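Side-chain contacts in proteasome assembly chaperone family protein (Thermoplasma acidophilum, PDB 3GAA), which is of unknown function but probably belongs with the proteasome assembly chaperones of the PAC2 family: residues 183-188 against 203-208; 192-197 against 225-230; 198-203 against 217-222. One frame throughout, in Å; residues are numbered along the deposited sequence.

Contact 1 (183-188 against 203-208)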
ATOM      1  N   LEU A 183      16.664 -33.562  -1.373  1.00 32.79           N
ATOM      2  CA  LEU A 183      17.388 -34.447  -0.498  1.00 32.97           C
ATOM      3  C   LEU A 183      18.638 -33.829  -0.091  1.00 32.55           C
ATOM      4  O   LEU A 183      18.987 -32.790  -0.582  1.00 33.10           O
ATOM      5  CB  LEU A 183      17.657 -35.836  -1.062  1.00 33.18           C
ATOM      6  CG  LEU A 183      18.289 -36.031  -2.403  1.00 34.40           C
ATOM      7  CD1 LEU A 183      17.240 -35.657  -3.476  1.00 36.13           C
ATOM      8  CD2 LEU A 183      19.530 -35.208  -2.454  1.00 37.68           C
ATOM      9  N   SER A 184      19.277 -34.461   0.872  1.00 32.41           N
ATOM     10  CA  SER A 184      20.578 -34.077   1.310  1.00 32.85           C
ATOM     11  C   SER A 184      21.524 -35.303   1.323  1.00 32.47           C
ATOM     12  O   SER A 184      21.085 -36.395   1.618  1.00 32.96           O
ATOM     13  CB  SER A 184      20.469 -33.439   2.684  1.00 32.53           C
ATOM     14  OG  SER A 184      21.735 -33.529   3.303  1.00 34.36           O
ATOM     15  N   PHE A 185      22.796 -35.128   0.953  1.00 32.03           N
ATOM     16  CA  PHE A 185      23.792 -36.159   1.203  1.00 31.28           C
ATOM     17  C   PHE A 185      24.752 -35.649   2.293  1.00 31.54           C
ATOM     18  O   PHE A 185      25.158 -34.471   2.291  1.00 31.30           O
ATOM     19  CB  PHE A 185      24.575 -36.460  -0.066  1.00 31.64           C
ATOM     20  CG  PHE A 185      23.770 -37.110  -1.164  1.00 30.19           C
ATOM     21  CD1 PHE A 185      23.135 -38.315  -0.964  1.00 29.32           C
ATOM     22  CD2 PHE A 185      23.705 -36.551  -2.392  1.00 30.04           C
ATOM     23  CE1 PHE A 185      22.449 -38.918  -1.934  1.00 27.79           C
ATOM     24  CE2 PHE A 185      22.987 -37.167  -3.401  1.00 30.79           C
ATOM     25  CZ  PHE A 185      22.355 -38.338  -3.157  1.00 30.66           C
ATOM     26  N   ILE A 186      25.077 -36.525   3.240  1.00 31.15           N
ATOM     27  CA  ILE A 186      26.039 -36.225   4.277  1.00 31.00           C
ATOM     28  C   ILE A 186      27.158 -37.271   4.318  1.00 31.47           C
ATOM     29  O   ILE A 186      26.960 -38.491   4.146  1.00 30.37           O
ATOM     30  CB  ILE A 186      25.405 -36.136   5.668  1.00 31.63           C
ATOM     31  CG1 ILE A 186      24.161 -35.227   5.656  1.00 33.13           C
ATOM     32  CG2 ILE A 186      26.407 -35.553   6.620  1.00 30.01           C
ATOM     33  CD1 ILE A 186      22.821 -35.977   5.413  1.00 34.36           C
ATOM     34  N   THR A 187      28.367 -36.782   4.534  1.00 32.22           N
ATOM     35  CA  THR A 187      29.502 -37.675   4.548  1.00 32.81           C
ATOM     36  C   THR A 187      30.386 -37.350   5.755  1.00 31.85           C
ATOM     37  O   THR A 187      30.568 -36.227   6.055  1.00 31.03           O
ATOM     38  CB  THR A 187      30.239 -37.594   3.210  1.00 32.67           C
ATOM     39  OG1 THR A 187      30.985 -38.793   3.033  1.00 36.57           O
ATOM     40  CG2 THR A 187      31.181 -36.393   3.155  1.00 33.25           C
ATOM     41  N   PRO A 188      30.890 -38.353   6.471  1.00 32.27           N
ATOM     42  CA  PRO A 188      31.766 -38.021   7.581  1.00 32.27           C
ATOM     43  C   PRO A 188      33.019 -37.333   7.080  1.00 33.53           C
ATOM     44  O   PRO A 188      33.596 -37.740   6.081  1.00 32.84           O
ATOM     45  CB  PRO A 188      32.134 -39.381   8.173  1.00 31.53           C
ATOM     46  CG  PRO A 188      31.354 -40.409   7.444  1.00 31.23           C
ATOM     47  CD  PRO A 188      30.869 -39.802   6.191  1.00 32.86           C
ATOM     48  N   ILE A 203      30.519 -36.151  -4.338  1.00 28.69           N
ATOM     49  CA  ILE A 203      30.471 -36.029  -5.810  1.00 29.16           C
ATOM     50  C   ILE A 203      30.056 -37.360  -6.464  1.00 29.51           C
ATOM     51  O   ILE A 203      29.417 -37.401  -7.515  1.00 29.19           O
ATOM     52  CB  ILE A 203      31.821 -35.515  -6.469  1.00 28.91           C
ATOM     53  CG1 ILE A 203      32.104 -34.045  -6.159  1.00 27.14           C
ATOM     54  CG2 ILE A 203      31.728 -35.594  -7.943  1.00 28.87           C
ATOM     55  CD1 ILE A 203      30.905 -33.217  -6.219  1.00 28.90           C
ATOM     56  N   GLU A 204      30.431 -38.457  -5.852  1.00 29.89           N
ATOM     57  CA  GLU A 204      30.066 -39.722  -6.414  1.00 30.60           C
ATOM     58  C   GLU A 204      28.612 -40.002  -6.136  1.00 29.92           C
ATOM     59  O   GLU A 204      27.931 -40.587  -6.977  1.00 29.64           O
ATOM     60  CB  GLU A 204      30.904 -40.806  -5.787  1.00 31.79           C
ATOM     61  CG  GLU A 204      32.328 -40.826  -6.251  1.00 35.92           C
ATOM     62  CD  GLU A 204      33.059 -42.160  -5.937  1.00 42.83           C
ATOM     63  OE1 GLU A 204      32.398 -43.170  -5.520  1.00 45.35           O
ATOM     64  OE2 GLU A 204      34.312 -42.189  -6.143  1.00 46.99           O
ATOM     65  N   ALA A 205      28.156 -39.634  -4.932  1.00 29.73           N
ATOM     66  CA  ALA A 205      26.711 -39.658  -4.576  1.00 29.10           C
ATOM     67  C   ALA A 205      25.917 -38.922  -5.665  1.00 28.63           C
ATOM     68  O   ALA A 205      25.036 -39.479  -6.312  1.00 28.12           O
ATOM     69  CB  ALA A 205      26.473 -39.014  -3.221  1.00 28.13           C
ATOM     70  N   ILE A 206      26.292 -37.687  -5.925  1.00 28.34           N
ATOM     71  CA  ILE A 206      25.586 -36.947  -6.922  1.00 28.78           C
ATOM     72  C   ILE A 206      25.587 -37.630  -8.291  1.00 28.75           C
ATOM     73  O   ILE A 206      24.561 -37.621  -8.955  1.00 28.74           O
ATOM     74  CB  ILE A 206      26.121 -35.574  -7.030  1.00 28.90           C
ATOM     75  CG1 ILE A 206      25.732 -34.802  -5.781  1.00 29.74           C
ATOM     76  CG2 ILE A 206      25.575 -34.890  -8.259  1.00 29.20           C
ATOM     77  CD1 ILE A 206      26.457 -33.522  -5.765  1.00 32.86           C
ATOM     78  N   ASN A 207      26.709 -38.216  -8.706  1.00 28.72           N
ATOM     79  CA  ASN A 207      26.792 -38.851 -10.028  1.00 28.98           C
ATOM     80  C   ASN A 207      25.914 -40.094 -10.095  1.00 29.08           C
ATOM     81  O   ASN A 207      25.325 -40.370 -11.120  1.00 28.60           O
ATOM     82  CB  ASN A 207      28.252 -39.199 -10.437  1.00 28.92           C
ATOM     83  CG  ASN A 207      29.057 -37.980 -10.904  1.00 28.04           C
ATOM     84  OD1 ASN A 207      28.546 -37.006 -11.468  1.00 24.84           O
ATOM     85  ND2 ASN A 207      30.334 -38.044 -10.664  1.00 26.77           N
ATOM     86  N   LYS A 208      25.846 -40.830  -9.002  1.00 29.51           N
ATOM     87  CA  LYS A 208      24.962 -41.963  -8.906  1.00 30.72           C
ATOM     88  C   LYS A 208      23.493 -41.547  -8.869  1.00 30.77           C
ATOM     89  O   LYS A 208      22.656 -42.233  -9.395  1.00 30.98           O
ATOM     90  CB  LYS A 208      25.253 -42.739  -7.639  1.00 31.52           C
ATOM     91  CG  LYS A 208      24.563 -44.090  -7.556  1.00 34.60           C
ATOM     92  CD  LYS A 208      25.339 -45.145  -8.325  1.00 39.40           C
ATOM     93  CE  LYS A 208      24.672 -46.534  -8.390  1.00 41.00           C
ATOM     94  NZ  LYS A 208      25.668 -47.543  -9.032  1.00 42.46           N
TER

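Contact 2 (192-197 against 225-230)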
ATOM      1  N   ASP A 192      40.229 -32.034  12.171  1.00 52.87           N
ATOM      2  CA  ASP A 192      41.560 -31.390  12.233  1.00 54.62           C
ATOM      3  C   ASP A 192      42.214 -31.270  10.843  1.00 54.04           C
ATOM      4  O   ASP A 192      42.480 -30.164  10.397  1.00 54.38           O
ATOM      5  CB  ASP A 192      42.519 -32.099  13.230  1.00 55.78           C
ATOM      6  CG  ASP A 192      42.158 -31.818  14.731  1.00 59.53           C
ATOM      7  OD1 ASP A 192      43.104 -31.668  15.566  1.00 63.06           O
ATOM      8  OD2 ASP A 192      40.933 -31.743  15.067  1.00 64.11           O
ATOM      9  N   ILE A 193      42.428 -32.393  10.160  1.00 53.09           N
ATOM     10  CA  ILE A 193      43.207 -32.394   8.915  1.00 52.43           C
ATOM     11  C   ILE A 193      42.357 -32.322   7.627  1.00 51.17           C
ATOM     12  O   ILE A 193      41.188 -32.749   7.637  1.00 51.92           O
ATOM     13  CB  ILE A 193      44.154 -33.617   8.871  1.00 52.97           C
ATOM     14  CG1 ILE A 193      43.388 -34.951   8.853  1.00 52.38           C
ATOM     15  CG2 ILE A 193      45.150 -33.538  10.073  1.00 53.66           C
ATOM     16  CD1 ILE A 193      42.938 -35.419  10.246  1.00 54.30           C
ATOM     17  N   PRO A 194      42.924 -31.784   6.519  1.00 48.93           N
ATOM     18  CA  PRO A 194      42.130 -31.594   5.276  1.00 47.61           C
ATOM     19  C   PRO A 194      41.618 -32.914   4.714  1.00 46.23           C
ATOM     20  O   PRO A 194      42.320 -33.904   4.792  1.00 46.30           O
ATOM     21  CB  PRO A 194      43.122 -30.953   4.312  1.00 47.46           C
ATOM     22  CG  PRO A 194      44.238 -30.435   5.188  1.00 47.85           C
ATOM     23  CD  PRO A 194      44.317 -31.362   6.338  1.00 48.47           C
ATOM     24  N   ASP A 195      40.410 -32.933   4.163  1.00 44.70           N
ATOM     25  CA  ASP A 195      39.739 -34.198   3.867  1.00 43.47           C
ATOM     26  C   ASP A 195      39.026 -34.267   2.510  1.00 41.51           C
ATOM     27  O   ASP A 195      37.807 -34.319   2.446  1.00 41.15           O
ATOM     28  CB  ASP A 195      38.752 -34.530   4.976  1.00 43.45           C
ATOM     29  CG  ASP A 195      38.359 -35.994   4.970  1.00 46.60           C
ATOM     30  OD1 ASP A 195      38.922 -36.746   4.121  1.00 48.84           O
ATOM     31  OD2 ASP A 195      37.498 -36.407   5.797  1.00 49.11           O
ATOM     32  N   PRO A 196      39.798 -34.327   1.423  1.00 39.70           N
ATOM     33  CA  PRO A 196      39.282 -34.420   0.053  1.00 38.38           C
ATOM     34  C   PRO A 196      38.410 -35.631  -0.263  1.00 36.22           C
ATOM     35  O   PRO A 196      37.554 -35.537  -1.118  1.00 36.64           O
ATOM     36  CB  PRO A 196      40.544 -34.490  -0.798  1.00 38.58           C
ATOM     37  CG  PRO A 196      41.600 -33.979   0.051  1.00 39.49           C
ATOM     38  CD  PRO A 196      41.259 -34.374   1.439  1.00 39.47           C
ATOM     39  N   GLY A 197      38.609 -36.744   0.408  1.00 33.96           N
ATOM     40  CA  GLY A 197      37.723 -37.893   0.238  1.00 32.46           C
ATOM     41  C   GLY A 197      36.290 -37.629   0.679  1.00 31.52           C
ATOM     42  O   GLY A 197      35.373 -38.319   0.223  1.00 31.76           O
ATOM     43  N   ALA A 225      43.705 -27.465  -2.221  1.00 34.80           N
ATOM     44  CA  ALA A 225      43.959 -26.063  -2.456  1.00 35.02           C
ATOM     45  C   ALA A 225      42.795 -25.252  -1.922  1.00 35.34           C
ATOM     46  O   ALA A 225      43.000 -24.294  -1.255  1.00 36.37           O
ATOM     47  CB  ALA A 225      44.197 -25.790  -3.957  1.00 34.60           C
ATOM     48  N   LEU A 226      41.570 -25.638  -2.215  1.00 36.59           N
ATOM     49  CA  LEU A 226      40.388 -24.953  -1.683  1.00 37.52           C
ATOM     50  C   LEU A 226      40.313 -25.024  -0.178  1.00 38.16           C
ATOM     51  O   LEU A 226      40.016 -24.051   0.457  1.00 39.08           O
ATOM     52  CB  LEU A 226      39.106 -25.571  -2.244  1.00 38.03           C
ATOM     53  CG  LEU A 226      38.656 -25.144  -3.643  1.00 38.10           C
ATOM     54  CD1 LEU A 226      37.613 -26.119  -4.301  1.00 38.07           C
ATOM     55  CD2 LEU A 226      38.127 -23.728  -3.491  1.00 37.81           C
ATOM     56  N   ASP A 227      40.585 -26.177   0.398  1.00 39.21           N
ATOM     57  CA  ASP A 227      40.623 -26.299   1.827  1.00 40.40           C
ATOM     58  C   ASP A 227      41.484 -25.212   2.523  1.00 41.82           C
ATOM     59  O   ASP A 227      40.974 -24.506   3.403  1.00 41.88           O
ATOM     60  CB  ASP A 227      41.093 -27.692   2.203  1.00 40.60           C
ATOM     61  CG  ASP A 227      40.877 -28.000   3.678  1.00 43.08           C
ATOM     62  OD1 ASP A 227      41.882 -27.908   4.443  1.00 45.90           O
ATOM     63  OD2 ASP A 227      39.711 -28.302   4.070  1.00 44.61           O
ATOM     64  N   GLU A 228      42.753 -25.047   2.140  1.00 42.95           N
ATOM     65  CA  GLU A 228      43.577 -24.016   2.771  1.00 44.88           C
ATOM     66  C   GLU A 228      42.845 -22.683   2.691  1.00 44.83           C
ATOM     67  O   GLU A 228      42.633 -22.008   3.700  1.00 44.77           O
ATOM     68  CB  GLU A 228      44.967 -23.880   2.134  1.00 45.92           C
ATOM     69  CG  GLU A 228      45.833 -25.218   2.011  1.00 53.15           C
ATOM     70  CD  GLU A 228      45.619 -26.330   3.161  1.00 62.38           C
ATOM     71  OE1 GLU A 228      45.006 -27.431   2.867  1.00 64.44           O
ATOM     72  OE2 GLU A 228      46.090 -26.105   4.338  1.00 67.11           O
ATOM     73  N   GLN A 229      42.393 -22.326   1.496  1.00 44.70           N
ATOM     74  CA  GLN A 229      41.616 -21.095   1.326  1.00 44.29           C
ATOM     75  C   GLN A 229      40.413 -20.971   2.256  1.00 43.68           C
ATOM     76  O   GLN A 229      40.299 -20.005   2.979  1.00 43.50           O
ATOM     77  CB  GLN A 229      41.163 -20.949  -0.112  1.00 44.48           C
ATOM     78  CG  GLN A 229      42.304 -20.825  -1.100  1.00 44.07           C
ATOM     79  CD  GLN A 229      41.813 -20.367  -2.429  1.00 45.42           C
ATOM     80  OE1 GLN A 229      40.591 -20.338  -2.681  1.00 49.11           O
ATOM     81  NE2 GLN A 229      42.741 -19.977  -3.293  1.00 44.37           N
ATOM     82  N   ILE A 230      39.533 -21.956   2.238  1.00 43.16           N
ATOM     83  CA  ILE A 230      38.370 -21.952   3.110  1.00 43.37           C
ATOM     84  C   ILE A 230      38.721 -21.837   4.605  1.00 43.99           C
ATOM     85  O   ILE A 230      38.019 -21.184   5.369  1.00 43.95           O
ATOM     86  CB  ILE A 230      37.552 -23.248   2.925  1.00 43.14           C
ATOM     87  CG1 ILE A 230      36.397 -23.026   1.965  1.00 41.86           C
ATOM     88  CG2 ILE A 230      36.996 -23.731   4.268  1.00 43.40           C
ATOM     89  CD1 ILE A 230      36.799 -22.428   0.626  1.00 40.32           C
TER

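Contact 3 (198-203 against 217-222)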
ATOM      1  N   ALA A 198      36.075 -36.642   1.560  1.00 29.77           N
ATOM      2  CA  ALA A 198      34.721 -36.245   1.925  1.00 28.85           C
ATOM      3  C   ALA A 198      34.062 -35.690   0.646  1.00 28.22           C
ATOM      4  O   ALA A 198      33.050 -36.196   0.158  1.00 29.10           O
ATOM      5  CB  ALA A 198      34.743 -35.212   3.030  1.00 28.25           C
ATOM      6  N   VAL A 199      34.695 -34.697   0.057  1.00 26.33           N
ATOM      7  CA  VAL A 199      34.187 -34.153  -1.140  1.00 25.50           C
ATOM      8  C   VAL A 199      34.023 -35.212  -2.250  1.00 24.34           C
ATOM      9  O   VAL A 199      33.026 -35.255  -2.890  1.00 22.73           O
ATOM     10  CB  VAL A 199      35.056 -32.976  -1.592  1.00 26.01           C
ATOM     11  CG1 VAL A 199      34.583 -32.456  -2.998  1.00 25.11           C
ATOM     12  CG2 VAL A 199      34.942 -31.881  -0.547  1.00 25.31           C
ATOM     13  N   LEU A 200      35.002 -36.078  -2.449  1.00 24.00           N
ATOM     14  CA  LEU A 200      34.899 -37.098  -3.470  1.00 23.16           C
ATOM     15  C   LEU A 200      33.664 -37.969  -3.304  1.00 23.32           C
ATOM     16  O   LEU A 200      32.949 -38.158  -4.252  1.00 23.05           O
ATOM     17  CB  LEU A 200      36.151 -37.940  -3.511  1.00 22.77           C
ATOM     18  CG  LEU A 200      36.039 -39.169  -4.419  1.00 21.75           C
ATOM     19  CD1 LEU A 200      35.703 -38.793  -5.903  1.00 18.89           C
ATOM     20  CD2 LEU A 200      37.330 -39.932  -4.294  1.00 15.45           C
ATOM     21  N   SER A 201      33.361 -38.433  -2.103  1.00 24.20           N
ATOM     22  CA  SER A 201      32.168 -39.259  -1.893  1.00 25.12           C
ATOM     23  C   SER A 201      30.846 -38.601  -2.233  1.00 26.16           C
ATOM     24  O   SER A 201      29.905 -39.283  -2.761  1.00 25.95           O
ATOM     25  CB  SER A 201      32.055 -39.609  -0.456  1.00 25.16           C
ATOM     26  OG  SER A 201      33.220 -40.264  -0.062  1.00 28.68           O
ATOM     27  N   ILE A 202      30.755 -37.313  -1.866  1.00 26.38           N
ATOM     28  CA  ILE A 202      29.570 -36.527  -2.117  1.00 27.45           C
ATOM     29  C   ILE A 202      29.413 -36.399  -3.617  1.00 28.27           C
ATOM     30  O   ILE A 202      28.299 -36.544  -4.121  1.00 28.84           O
ATOM     31  CB  ILE A 202      29.634 -35.104  -1.452  1.00 28.13           C
ATOM     32  CG1 ILE A 202      28.628 -34.912  -0.287  1.00 29.70           C
ATOM     33  CG2 ILE A 202      29.235 -34.011  -2.455  1.00 28.60           C
ATOM     34  CD1 ILE A 202      28.783 -35.786   0.908  1.00 31.54           C
ATOM     35  N   ILE A 203      30.519 -36.151  -4.338  1.00 28.69           N
ATOM     36  CA  ILE A 203      30.471 -36.029  -5.810  1.00 29.16           C
ATOM     37  C   ILE A 203      30.056 -37.360  -6.464  1.00 29.51           C
ATOM     38  O   ILE A 203      29.417 -37.401  -7.515  1.00 29.19           O
ATOM     39  CB  ILE A 203      31.821 -35.515  -6.469  1.00 28.91           C
ATOM     40  CG1 ILE A 203      32.104 -34.045  -6.159  1.00 27.14           C
ATOM     41  CG2 ILE A 203      31.728 -35.594  -7.943  1.00 28.87           C
ATOM     42  CD1 ILE A 203      30.905 -33.217  -6.219  1.00 28.90           C
ATOM     43  N   ASP A 217      38.758 -35.960 -12.062  1.00 32.99           N
ATOM     44  CA  ASP A 217      40.155 -35.716 -12.429  1.00 33.19           C
ATOM     45  C   ASP A 217      40.777 -34.568 -11.581  1.00 32.23           C
ATOM     46  O   ASP A 217      40.204 -33.458 -11.468  1.00 32.14           O
ATOM     47  CB  ASP A 217      40.276 -35.431 -13.920  1.00 33.63           C
ATOM     48  CG  ASP A 217      39.799 -36.613 -14.785  1.00 37.24           C
ATOM     49  OD1 ASP A 217      40.571 -37.580 -15.067  1.00 38.38           O
ATOM     50  OD2 ASP A 217      38.622 -36.564 -15.189  1.00 42.84           O
ATOM     51  N   LEU A 218      41.914 -34.903 -10.953  1.00 31.38           N
ATOM     52  CA  LEU A 218      42.731 -34.024 -10.072  1.00 30.42           C
ATOM     53  C   LEU A 218      41.949 -33.429  -8.918  1.00 29.82           C
ATOM     54  O   LEU A 218      42.227 -32.349  -8.459  1.00 28.83           O
ATOM     55  CB  LEU A 218      43.450 -32.932 -10.895  1.00 30.16           C
ATOM     56  CG  LEU A 218      44.878 -33.159 -11.434  1.00 27.72           C
ATOM     57  CD1 LEU A 218      45.210 -34.580 -11.746  1.00 24.18           C
ATOM     58  CD2 LEU A 218      45.124 -32.263 -12.658  1.00 24.99           C
ATOM     59  N   LEU A 219      40.972 -34.174  -8.448  1.00 30.39           N
ATOM     60  CA  LEU A 219      40.043 -33.680  -7.437  1.00 30.43           C
ATOM     61  C   LEU A 219      40.744 -33.496  -6.106  1.00 30.33           C
ATOM     62  O   LEU A 219      40.454 -32.604  -5.370  1.00 29.66           O
ATOM     63  CB  LEU A 219      38.863 -34.654  -7.311  1.00 30.34           C
ATOM     64  CG  LEU A 219      37.793 -34.401  -6.243  1.00 29.42           C
ATOM     65  CD1 LEU A 219      36.482 -34.866  -6.788  1.00 27.99           C
ATOM     66  CD2 LEU A 219      38.105 -35.085  -4.936  1.00 26.08           C
ATOM     67  N   GLU A 220      41.707 -34.319  -5.798  1.00 31.35           N
ATOM     68  CA  GLU A 220      42.304 -34.216  -4.490  1.00 32.74           C
ATOM     69  C   GLU A 220      43.157 -32.967  -4.439  1.00 32.93           C
ATOM     70  O   GLU A 220      43.078 -32.223  -3.454  1.00 32.74           O
ATOM     71  CB  GLU A 220      43.087 -35.465  -4.142  1.00 33.00           C
ATOM     72  CG  GLU A 220      42.160 -36.722  -4.035  1.00 38.06           C
ATOM     73  CD  GLU A 220      41.748 -37.431  -5.419  1.00 43.07           C
ATOM     74  OE1 GLU A 220      41.461 -36.753  -6.451  1.00 45.73           O
ATOM     75  OE2 GLU A 220      41.688 -38.698  -5.448  1.00 45.77           O
ATOM     76  N   GLU A 221      43.921 -32.701  -5.507  1.00 32.71           N
ATOM     77  CA  GLU A 221      44.758 -31.530  -5.528  1.00 33.18           C
ATOM     78  C   GLU A 221      43.904 -30.302  -5.556  1.00 33.26           C
ATOM     79  O   GLU A 221      44.185 -29.331  -4.883  1.00 34.26           O
ATOM     80  CB  GLU A 221      45.701 -31.516  -6.709  1.00 33.79           C
ATOM     81  CG  GLU A 221      46.849 -32.486  -6.586  1.00 37.82           C
ATOM     82  CD  GLU A 221      47.740 -32.299  -5.307  1.00 42.98           C
ATOM     83  OE1 GLU A 221      47.897 -33.293  -4.525  1.00 45.87           O
ATOM     84  OE2 GLU A 221      48.288 -31.182  -5.094  1.00 45.43           O
ATOM     85  N   GLN A 222      42.820 -30.322  -6.295  1.00 32.99           N
ATOM     86  CA  GLN A 222      42.048 -29.121  -6.379  1.00 32.78           C
ATOM     87  C   GLN A 222      41.418 -28.828  -5.048  1.00 32.67           C
ATOM     88  O   GLN A 222      41.263 -27.695  -4.654  1.00 33.90           O
ATOM     89  CB  GLN A 222      40.988 -29.232  -7.459  1.00 32.64           C
ATOM     90  CG  GLN A 222      40.053 -28.046  -7.459  1.00 34.17           C
ATOM     91  CD  GLN A 222      39.146 -28.021  -8.657  1.00 37.53           C
ATOM     92  OE1 GLN A 222      38.219 -27.182  -8.755  1.00 40.17           O
ATOM     93  NE2 GLN A 222      39.387 -28.949  -9.581  1.00 38.44           N
TER

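Contact 1 (183-188 against 203-208)
Both faces of the F185 ring are occupied, one by the methyl of A205 and the other by L183 CD2 from two residues earlier on the same strand. A205 CB stands 3.8 Å from the centroid of the F185 ring and only 10° off the ring normal, the geometry of a centred CH-pi contact. The separations confirm the centring, since all six ring carbons lie at much the same distance from the methyl and the closest, F185 CD2, is 3.8 Å from A205 CB. On the opposite face L183 CD2 sits 4.1 Å above the F185 plane but displaced toward the rim, so its cover is less central. I206 CG1 comes to 4.3 Å from F185 CD2, and I206 N approaches the ring obliquely.

The aromatic group reaches the helix because CG is turned anti to the carbonyl carbon of F185 (chi1 -67°), which carries the ring off the strand. A205, whose side chain ends at CB, lets the helix backbone come close: the CA atoms of F185 and A205 are 7.4 Å apart. All three touching residues are buried, and the side-chain contacts are apolar, with 112 Å² of surface removed.

F185 also meets the ring of F151, with planes at about 45°, while V123 and I156 touch it as well; I206 rests on M125 and L212. The contact therefore packs helix 196-210 against one side of the mixed sheet, on strand 181-190, which runs between the parallel strand 121-130 and the antiparallel strand 140-142; F185 itself is bonded through its backbone to I124 and E126.

Contact 2 (192-197 against 225-230)
The connection that leads from strand 181-190 into helix 196-210 presents P194 to D227 and E228 on the long C-terminal helix 219-243, a region predicted to form a coiled coil. The pyrrolidine ring is met by two carboxylates, and the contacts are of the packing kind. D227 OD1 lies 3.3 Å from P194 CB and also near CG of the same ring, so one oxygen of the aspartate packs against both CB and CG. E228 contributes a single oxygen, OE1, at 3.9 Å from P194 CG.

The torsions explain how both acids arrive from consecutive positions of one helix. D227 has CG anti to its own backbone N (chi1 -168°), which sends the carboxylate out from the helix to cross the proline side chain at about a right angle. The first bond of the E228 side chain does not aim at the loop, but a bend at chi2 (-32°) brings its carboxylate nearer to P194. Both carboxylates thus reach the same proline, D227 at CB and CG and E228 at CG alone. The backbones are closest at P194 and D227, whose CA atoms are 6.5 Å apart, and the buried surface is small, 100 Å².

Beyond P194 the loop is secured separately: D195 OD2 forms a salt bridge with R137 NH1 and accepts a hydrogen bond from S190 N. P196 touches V223 and K224, one turn earlier on the partner helix, and D227 also touches P38 and L42. With its exposed touching residues P194 and E228, this is a surface contact in which a beta-to-alpha connection leans on a helix that comes later in the chain.

Contact 3 (198-203 against 217-222)
I203, which faces L219 across the contact, is held in its helix by a hydrogen bond that I203 N donates to V199 O over 3.0 Å; this ordinary helical bond fixes the turn that carries V199, L200 and I203. On the partner side the matching bond runs from Q222 N to L218 O, also 3.0 Å long. It marks the first turn of helix 219-243, with L218 at the N-cap position and L219 directly after it.

Between the two segments the side-chain contacts within 4.5 Å are all apolar and are carried by L219. Its two methyls divide the work: CD2 is 3.7 Å from L200 CB and lies near L200 CA too, so it presses on the base of that side chain, whereas CD1 is 4.1 Å from L200 CD1, where branch meets branch. The same CD1 makes a longer approach to I203 CG1, at 4.5 Å. L219 thus lies across residues spaced three apart on helix 196-210, and L200 is the nearer of the pair.

Each leucine has CG anti to its backbone N, L219 with chi1 176° and L200 with chi1 171°, which carries the branches of each toward the other helix. Their side chains then cross obliquely. L200 and L219 are also the closest pair of backbones, with CA atoms 7.3 Å apart. L219 gives up more surface than any other residue here, out of 159 Å² buried in all.

Helix 39-51 covers neighbouring parts of both segments: L219 touches Y46, I203 touches I47 and V199 touches L42. I203 and I202 also rest on M125 of strand 121-130. The start of helix 219-243 is accordingly packed on helix 196-210, which in turn separates it from strand 181-190, where T187 meets A198, S201 and I202.

In the fold
Helix 196-210 takes part in every contact. Its sheet side serves contact 1 and another side serves contact 3, with centres 12 Å apart and I203 common to both sets of segments; T187 CG2 of contact 1 packs 3.5 Å from A198 O of contact 3. Contacts 2 and 3, whose centres are 11 Å apart, both join the start of that helix or its approach to helix 219-243, and P196 O lies 3.9 Å from L219 CD2. Contacts 1 and 2 are farthest apart, 18 Å between centres. All three touching residues are buried in contact 1, two of three in contact 3 and none in contact 2. With no catalytic or ligand site assigned, the three are read as packing within the PAC2 fold.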